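Local atomic coordinates of putative alpha-galactosidase/melibiase (Bacteroides fragilis, PDB entry 4OGZ), a protein that probably hydrolyses terminal, non-reducing alpha-D-galactose residues from alpha-D-galactosides, as a member of glycoside hydrolase family 27. Residues Asn47-Leu52 and Tyr71-Lys76; Asp426-Val431 and Gly457-Leu462. All coordinates share one frame; numbering follows the deposited sequence.

Interaction 1: Asn47-Leu52 and Tyr71-Lys76; sequences NLPKGL and YKVMLK
Pro49 lays its CB over one face of the Tyr71 ring, 3.8 Å from the ring centroid and 15° off the normal, a CH-pi contact displaced toward the rim on the CD1 side. Proline suits the place because its rigid ring offers a compact apolar surface: while CB meets the tyrosine, CD rests 3.9 Å from Val73 CG2. The other methyl of the valine, CG1, takes Leu48 CD2 at 3.9 Å. Val73 is branched at CB, and with CG1 anti to its backbone N (chi1 178°) it serves both neighbours from one buried position. Val65 touches both Pro49 and Tyr71, and the Tyr71 hydroxyl is hydrogen-bonded to the carbonyl of Glu67.

On the solvent side one hydrogen bond across the segments takes over from the apolar packing. Exposed Asn47 sends ND2 to the backbone O of Lys72, 3.0 Å away and nearly straight at 173°; its short amide suits the place by offering an N-H to a strand carbonyl. A type II turn from Pro49 to Leu52, with Gly51 at its third position where the positive phi would strain a residue with a CB, then carries the chain into the other sheet, a sheet-to-sheet connection of the kind found in Ig-like beta sandwiches.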
ATOM      1  N   ASN A  47     -25.877  10.386   5.694  1.00 29.02           N
ATOM      2  CA  ASN A  47     -25.129  11.573   5.287  1.00 28.93           C
ATOM      3  C   ASN A  47     -24.117  11.388   4.139  1.00 26.62           C
ATOM      4  O   ASN A  47     -23.123  12.102   4.061  1.00 23.77           O
ATOM      5  CB  ASN A  47     -24.365  12.133   6.492  1.00 30.36           C
ATOM      6  CG  ASN A  47     -24.438  13.626   6.532  1.00 39.92           C
ATOM      7  OD1 ASN A  47     -25.504  14.181   6.319  1.00 30.84           O
ATOM      8  ND2 ASN A  47     -23.298  14.290   6.731  1.00 42.44           N
ATOM      9  N   LEU A  48     -24.377  10.454   3.244  1.00 26.12           N
ATOM     10  CA  LEU A  48     -23.554  10.343   2.042  1.00 30.53           C
ATOM     11  C   LEU A  48     -23.724  11.586   1.195  1.00 27.18           C
ATOM     12  O   LEU A  48     -24.839  12.005   0.991  1.00 28.55           O
ATOM     13  CB  LEU A  48     -23.964   9.151   1.196  1.00 26.17           C
ATOM     14  CG  LEU A  48     -23.383   7.792   1.543  1.00 29.04           C
ATOM     15  CD1 LEU A  48     -24.177   6.762   0.749  1.00 25.54           C
ATOM     16  CD2 LEU A  48     -21.880   7.712   1.260  1.00 29.13           C
ATOM     17  N   PRO A  49     -22.623  12.160   0.673  1.00 26.27           N
ATOM     18  CA  PRO A  49     -22.761  13.347  -0.181  1.00 28.36           C
ATOM     19  C   PRO A  49     -23.583  13.075  -1.445  1.00 30.44           C
ATOM     20  O   PRO A  49     -23.670  11.922  -1.884  1.00 27.45           O
ATOM     21  CB  PRO A  49     -21.317  13.675  -0.564  1.00 27.17           C
ATOM     22  CG  PRO A  49     -20.567  12.421  -0.381  1.00 27.69           C
ATOM     23  CD  PRO A  49     -21.232  11.704   0.760  1.00 26.03           C
ATOM     24  N   LYS A  50     -24.166  14.129  -2.024  1.00 28.37           N
ATOM     25  CA  LYS A  50     -24.781  14.039  -3.346  1.00 28.41           C
ATOM     26  C   LYS A  50     -23.894  13.299  -4.383  1.00 24.33           C
ATOM     27  O   LYS A  50     -22.760  13.680  -4.635  1.00 22.25           O
ATOM     28  CB  LYS A  50     -25.122  15.430  -3.884  1.00 39.07           C
ATOM     29  CG  LYS A  50     -26.008  15.399  -5.122  1.00 47.11           C
ATOM     30  CD  LYS A  50     -26.278  16.773  -5.738  1.00 59.34           C
ATOM     31  CE  LYS A  50     -27.331  16.636  -6.844  1.00 69.29           C
ATOM     32  NZ  LYS A  50     -27.161  17.529  -8.029  1.00 72.67           N
ATOM     33  N   GLY A  51     -24.465  12.278  -4.986  1.00 19.93           N
ATOM     34  CA  GLY A  51     -23.862  11.563  -6.063  1.00 22.65           C
ATOM     35  C   GLY A  51     -23.337  10.209  -5.667  1.00 20.47           C
ATOM     36  O   GLY A  51     -22.897   9.464  -6.533  1.00 22.12           O
ATOM     37  N   LEU A  52     -23.356   9.895  -4.372  1.00 21.87           N
ATOM     38  CA  LEU A  52     -22.911   8.585  -3.891  1.00 22.71           C
ATOM     39  C   LEU A  52     -24.096   7.792  -3.381  1.00 27.12           C
ATOM     40  O   LEU A  52     -25.071   8.362  -2.876  1.00 25.13           O
ATOM     41  CB  LEU A  52     -21.839   8.695  -2.787  1.00 21.37           C
ATOM     42  CG  LEU A  52     -20.577   9.467  -3.164  1.00 20.03           C
ATOM     43  CD1 LEU A  52     -19.585   9.468  -2.007  1.00 19.01           C
ATOM     44  CD2 LEU A  52     -19.917   8.896  -4.426  1.00 19.50           C
ATOM     45  N   TYR A  71     -16.721  15.617   3.628  1.00 18.79           N
ATOM     46  CA  TYR A  71     -17.985  15.036   3.984  1.00 21.20           C
ATOM     47  C   TYR A  71     -17.842  13.908   5.002  1.00 24.01           C
ATOM     48  O   TYR A  71     -17.071  12.980   4.806  1.00 29.49           O
ATOM     49  CB  TYR A  71     -18.629  14.479   2.750  1.00 19.54           C
ATOM     50  CG  TYR A  71     -18.711  15.431   1.616  1.00 21.36           C
ATOM     51  CD1 TYR A  71     -19.794  16.310   1.497  1.00 23.43           C
ATOM     52  CD2 TYR A  71     -17.761  15.440   0.616  1.00 21.73           C
ATOM     53  CE1 TYR A  71     -19.896  17.180   0.427  1.00 23.62           C
ATOM     54  CE2 TYR A  71     -17.867  16.293  -0.469  1.00 23.09           C
ATOM     55  CZ  TYR A  71     -18.937  17.171  -0.556  1.00 22.57           C
ATOM     56  OH  TYR A  71     -19.032  18.035  -1.628  1.00 22.24           O
ATOM     57  N   LYS A  72     -18.605  13.989   6.084  1.00 29.32           N
ATOM     58  CA  LYS A  72     -18.509  13.050   7.187  1.00 23.97           C
ATOM     59  C   LYS A  72     -19.771  12.183   7.157  1.00 22.58           C
ATOM     60  O   LYS A  72     -20.898  12.653   7.384  1.00 22.32           O
ATOM     61  CB  LYS A  72     -18.304  13.814   8.516  1.00 27.93           C
ATOM     62  CG  LYS A  72     -16.991  14.592   8.583  1.00 35.64           C
ATOM     63  CD  LYS A  72     -16.941  15.634   9.720  1.00 46.55           C
ATOM     64  CE  LYS A  72     -16.274  16.945   9.280  1.00 48.18           C
ATOM     65  NZ  LYS A  72     -15.648  17.728  10.391  1.00 43.02           N
ATOM     66  N   VAL A  73     -19.562  10.916   6.849  1.00 20.09           N
ATOM     67  CA  VAL A  73     -20.597   9.950   6.649  1.00 20.03           C
ATOM     68  C   VAL A  73     -20.591   9.009   7.838  1.00 21.66           C
ATOM     69  O   VAL A  73     -19.510   8.546   8.252  1.00 25.66           O
ATOM     70  CB  VAL A  73     -20.313   9.142   5.351  1.00 20.12           C
ATOM     71  CG1 VAL A  73     -21.372   8.060   5.129  1.00 19.77           C
ATOM     72  CG2 VAL A  73     -20.184  10.086   4.149  1.00 19.94           C
HETATM   73  N   MSE A  74     -21.764   8.623   8.334  1.00 21.38           N
HETATM   74  CA  MSE A  74     -21.821   7.671   9.450  1.00 23.64           C
HETATM   75  C   MSE A  74     -22.201   6.348   8.872  1.00 24.97           C
HETATM   76  O   MSE A  74     -23.226   6.239   8.230  1.00 27.74           O
HETATM   77  CB  MSE A  74     -22.792   8.091  10.556  1.00 30.67           C
HETATM   78  CG  MSE A  74     -22.256   9.355  11.249  1.00 42.55           C
HETATM   79 SE   MSE A  74     -20.597   9.103  12.333  0.75 58.46          SE
HETATM   80  CE  MSE A  74     -20.872   7.265  12.936  1.00 39.97           C
ATOM     81  N   LEU A  75     -21.337   5.352   9.074  1.00 20.87           N
ATOM     82  CA  LEU A  75     -21.558   3.995   8.603  1.00 23.03           C
ATOM     83  C   LEU A  75     -21.952   3.089   9.756  1.00 24.16           C
ATOM     84  O   LEU A  75     -21.473   3.227  10.889  1.00 25.99           O
ATOM     85  CB  LEU A  75     -20.305   3.435   7.932  1.00 19.81           C
ATOM     86  CG  LEU A  75     -19.638   4.258   6.816  1.00 19.29           C
ATOM     87  CD1 LEU A  75     -18.354   3.585   6.372  1.00 19.01           C
ATOM     88  CD2 LEU A  75     -20.573   4.454   5.647  1.00 22.33           C
ATOM     89  N   LYS A  76     -22.859   2.178   9.458  1.00 24.45           N
ATOM     90  CA  LYS A  76     -23.227   1.161  10.389  1.00 27.19           C
ATOM     91  C   LYS A  76     -23.180  -0.181   9.666  1.00 25.21           C
ATOM     92  O   LYS A  76     -23.619  -0.284   8.530  1.00 28.11           O
ATOM     93  CB  LYS A  76     -24.618   1.454  10.950  1.00 29.92           C
ATOM     94  CG  LYS A  76     -24.964   0.649  12.191  1.00 33.07           C
ATOM     95  CD  LYS A  76     -26.087   1.265  13.015  1.00 38.79           C
ATOM     96  CE  LYS A  76     -26.076   0.653  14.417  1.00 39.27           C
ATOM     97  NZ  LYS A  76     -27.249   1.028  15.249  1.00 36.67           N
TER

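Interaction 2: Asp426-Val431 and Gly457-Leu462; sequences DVELNV and GWVVKL
A chi1 of 72° places Trp458 CG between its backbone N and carbonyl carbon and lays the indole alongside Leu429, whose own CG turns to the side opposite its backbone N and brings CD2 to the ring. CD2 comes within 4.0 Å of Trp458 CH2, and it also reaches Val460 CG2. On the same face, Val427 CG2 crosses to Leu462 CD1 at 3.9 Å. Branched aliphatic residues suit this side because Val427, Leu429, Val460 and Leu462 are all buried; Trp458 closes the end of the row while remaining partly exposed. Leu429 and Val460 pack on Phe470, whose ring also meets the Trp458 indole edge-to-face, while Val427 packs on Tyr401 and Val403.

The two strands, 426-429 and 458-462, run antiparallel, their directions 150° apart, and pair as part of the C-terminal beta sandwich, with the buried face of the pair set against the strands of the larger sheet. Val427 and Val460 form a hydrogen-bonded pair, joined by Val427 N to Val460 O (2.9 Å) and by Val460 N to Val427 O (2.8 Å). In the next such pair Leu429 N meets Trp458 O nearly straight, whereas Trp458 N reaches Leu429 O at a more bent 137°. Just beyond, Gly457 CA lies only 3.0 Å from Leu429 O, a closeness that a residue without a side chain permits.

The exposed face is mostly polar, with Asp426, Glu428 and Lys461 around Val459. Asp426 rests its CB on Val459 CG1, 3.6 Å away, and runs beside Lys461, whose CG meets OD1; their charged ends stay 6.0 Å apart, from Asp426 OD1 to Lys461 NZ, too far for a salt bridge. Near the strand end Asn430 ND2 donates to Glu428 OE2, approaching from above the carboxylate plane, while Asn430 OD1 accepts from Lys432 N.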
ATOM      1  N   ASP A 426      18.959  -6.674  23.932  1.00 24.23           N
ATOM      2  CA  ASP A 426      18.171  -5.949  24.923  1.00 23.93           C
ATOM      3  C   ASP A 426      18.020  -4.465  24.527  1.00 24.46           C
ATOM      4  O   ASP A 426      18.980  -3.811  24.116  1.00 24.19           O
ATOM      5  CB  ASP A 426      18.823  -6.043  26.291  1.00 26.02           C
ATOM      6  CG  ASP A 426      18.800  -7.457  26.870  1.00 29.49           C
ATOM      7  OD1 ASP A 426      18.018  -8.315  26.387  1.00 41.33           O
ATOM      8  OD2 ASP A 426      19.565  -7.727  27.823  1.00 32.69           O
ATOM      9  N   VAL A 427      16.810  -3.935  24.644  1.00 24.61           N
ATOM     10  CA  VAL A 427      16.559  -2.528  24.342  1.00 25.46           C
ATOM     11  C   VAL A 427      15.817  -1.906  25.516  1.00 26.54           C
ATOM     12  O   VAL A 427      14.697  -2.318  25.817  1.00 29.01           O
ATOM     13  CB  VAL A 427      15.708  -2.351  23.076  1.00 25.55           C
ATOM     14  CG1 VAL A 427      15.463  -0.859  22.805  1.00 28.60           C
ATOM     15  CG2 VAL A 427      16.357  -3.021  21.887  1.00 24.92           C
ATOM     16  N   GLU A 428      16.433  -0.942  26.206  1.00 26.49           N
ATOM     17  CA  GLU A 428      15.760  -0.368  27.361  1.00 30.66           C
ATOM     18  C   GLU A 428      14.757   0.648  26.860  1.00 30.07           C
ATOM     19  O   GLU A 428      15.045   1.430  25.956  1.00 29.03           O
ATOM     20  CB  GLU A 428      16.711   0.283  28.348  1.00 36.09           C
ATOM     21  CG  GLU A 428      16.117   0.217  29.748  1.00 47.65           C
ATOM     22  CD  GLU A 428      16.639   1.277  30.684  1.00 52.19           C
ATOM     23  OE1 GLU A 428      17.848   1.243  31.003  1.00 51.79           O
ATOM     24  OE2 GLU A 428      15.824   2.116  31.126  1.00 58.27           O
ATOM     25  N   LEU A 429      13.555   0.592  27.420  1.00 28.46           N
ATOM     26  CA  LEU A 429      12.492   1.501  27.054  1.00 24.44           C
ATOM     27  C   LEU A 429      12.071   2.209  28.315  1.00 22.76           C
ATOM     28  O   LEU A 429      11.808   1.565  29.320  1.00 22.86           O
ATOM     29  CB  LEU A 429      11.343   0.725  26.461  1.00 24.73           C
ATOM     30  CG  LEU A 429      10.434   1.360  25.445  1.00 27.91           C
ATOM     31  CD1 LEU A 429      11.262   2.068  24.377  1.00 33.03           C
ATOM     32  CD2 LEU A 429       9.542   0.288  24.824  1.00 26.66           C
ATOM     33  N   ASN A 430      12.094   3.538  28.275  1.00 20.83           N
ATOM     34  CA  ASN A 430      11.755   4.348  29.429  1.00 19.15           C
ATOM     35  C   ASN A 430      11.208   5.652  28.893  1.00 19.93           C
ATOM     36  O   ASN A 430      11.159   5.832  27.669  1.00 17.68           O
ATOM     37  CB  ASN A 430      12.962   4.537  30.368  1.00 18.81           C
ATOM     38  CG  ASN A 430      14.154   5.225  29.702  1.00 18.89           C
ATOM     39  OD1 ASN A 430      14.059   6.338  29.178  1.00 18.41           O
ATOM     40  ND2 ASN A 430      15.296   4.588  29.775  1.00 19.14           N
ATOM     41  N   VAL A 431      10.817   6.574  29.773  1.00 18.64           N
ATOM     42  CA  VAL A 431      10.136   7.767  29.294  1.00 20.20           C
ATOM     43  C   VAL A 431      11.072   8.774  28.645  1.00 21.29           C
ATOM     44  O   VAL A 431      10.615   9.774  28.117  1.00 24.15           O
ATOM     45  CB  VAL A 431       9.315   8.481  30.428  1.00 19.91           C
ATOM     46  CG1 VAL A 431       8.272   7.514  30.969  1.00 19.80           C
ATOM     47  CG2 VAL A 431      10.198   9.011  31.530  1.00 19.97           C
ATOM     48  N   GLY A 457       9.295   1.865  32.834  1.00 28.49           N
ATOM     49  CA  GLY A 457      10.015   1.295  31.705  1.00 27.31           C
ATOM     50  C   GLY A 457      10.584  -0.068  32.019  1.00 28.03           C
ATOM     51  O   GLY A 457      10.527  -0.523  33.147  1.00 29.88           O
ATOM     52  N   TRP A 458      11.093  -0.739  30.998  1.00 26.67           N
ATOM     53  CA  TRP A 458      11.572  -2.112  31.138  1.00 27.69           C
ATOM     54  C   TRP A 458      12.539  -2.417  30.003  1.00 25.91           C
ATOM     55  O   TRP A 458      12.722  -1.594  29.113  1.00 24.61           O
ATOM     56  CB  TRP A 458      10.388  -3.114  31.160  1.00 27.22           C
ATOM     57  CG  TRP A 458       9.702  -3.291  29.825  1.00 27.79           C
ATOM     58  CD1 TRP A 458       9.872  -4.327  28.953  1.00 23.42           C
ATOM     59  CD2 TRP A 458       8.769  -2.397  29.203  1.00 24.11           C
ATOM     60  NE1 TRP A 458       9.097  -4.146  27.852  1.00 25.37           N
ATOM     61  CE2 TRP A 458       8.418  -2.960  27.974  1.00 23.98           C
ATOM     62  CE3 TRP A 458       8.187  -1.179  29.575  1.00 29.26           C
ATOM     63  CZ2 TRP A 458       7.515  -2.357  27.102  1.00 25.46           C
ATOM     64  CZ3 TRP A 458       7.293  -0.575  28.704  1.00 26.76           C
ATOM     65  CH2 TRP A 458       6.965  -1.173  27.480  1.00 24.24           C
ATOM     66  N   VAL A 459      13.164  -3.588  30.059  1.00 25.60           N
ATOM     67  CA  VAL A 459      14.086  -4.036  29.022  1.00 28.25           C
ATOM     68  C   VAL A 459      13.322  -4.897  28.053  1.00 27.35           C
ATOM     69  O   VAL A 459      12.756  -5.888  28.444  1.00 30.40           O
ATOM     70  CB  VAL A 459      15.279  -4.835  29.604  1.00 29.68           C
ATOM     71  CG1 VAL A 459      16.077  -5.514  28.482  1.00 33.21           C
ATOM     72  CG2 VAL A 459      16.188  -3.936  30.453  1.00 28.05           C
ATOM     73  N   VAL A 460      13.276  -4.486  26.800  1.00 28.05           N
ATOM     74  CA  VAL A 460      12.654  -5.279  25.757  1.00 30.46           C
ATOM     75  C   VAL A 460      13.682  -6.306  25.304  1.00 29.72           C
ATOM     76  O   VAL A 460      14.821  -5.943  25.017  1.00 30.41           O
ATOM     77  CB  VAL A 460      12.217  -4.397  24.571  1.00 28.78           C
ATOM     78  CG1 VAL A 460      11.690  -5.254  23.432  1.00 27.56           C
ATOM     79  CG2 VAL A 460      11.161  -3.376  25.004  1.00 26.99           C
ATOM     80  N   LYS A 461      13.303  -7.580  25.259  1.00 29.37           N
ATOM     81  CA  LYS A 461      14.217  -8.613  24.802  1.00 30.41           C
ATOM     82  C   LYS A 461      13.806  -9.034  23.413  1.00 29.71           C
ATOM     83  O   LYS A 461      12.654  -9.442  23.187  1.00 33.66           O
ATOM     84  CB  LYS A 461      14.192  -9.801  25.751  1.00 37.54           C
ATOM     85  CG  LYS A 461      14.945  -9.534  27.036  1.00 41.84           C
ATOM     86  CD  LYS A 461      14.284 -10.193  28.228  1.00 44.70           C
ATOM     87  CE  LYS A 461      15.066  -9.885  29.491  1.00 55.28           C
ATOM     88  NZ  LYS A 461      14.231 -10.059  30.711  1.00 59.66           N
ATOM     89  N   LEU A 462      14.741  -8.935  22.474  1.00 25.06           N
ATOM     90  CA  LEU A 462      14.436  -9.221  21.097  1.00 24.74           C
ATOM     91  C   LEU A 462      15.239 -10.406  20.656  1.00 25.79           C
ATOM     92  O   LEU A 462      16.455 -10.421  20.818  1.00 27.52           O
ATOM     93  CB  LEU A 462      14.752  -8.005  20.207  1.00 24.87           C
ATOM     94  CG  LEU A 462      13.986  -6.724  20.518  1.00 24.02           C
ATOM     95  CD1 LEU A 462      14.454  -5.608  19.597  1.00 24.61           C
ATOM     96  CD2 LEU A 462      12.489  -6.941  20.367  1.00 24.94           C
TER

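In the fold
Interaction 1 belongs to the N-terminal Ig-like part and interaction 2 to the C-terminal beta sandwich, so they come in series along the chain and share no sheet. Between them in sequence lies the TIM barrel, the putative catalytic domain, whose eight parallel strands run from 102-105 to 358-360. The centres of the two interactions are 45 Å apart and the nearest atoms about 33 Å, without touching. Strand 69-79 of interaction 1 sits in a four-strand mixed sheet beside 82-92, and residues 47-52 lead from edge strand 42-46 of that sheet to strand 52-55 at the edge of the other. Strands 425-429 and 458-462 instead pair with each other. Each contact thus lies within one of the two beta domains that accompany the barrel.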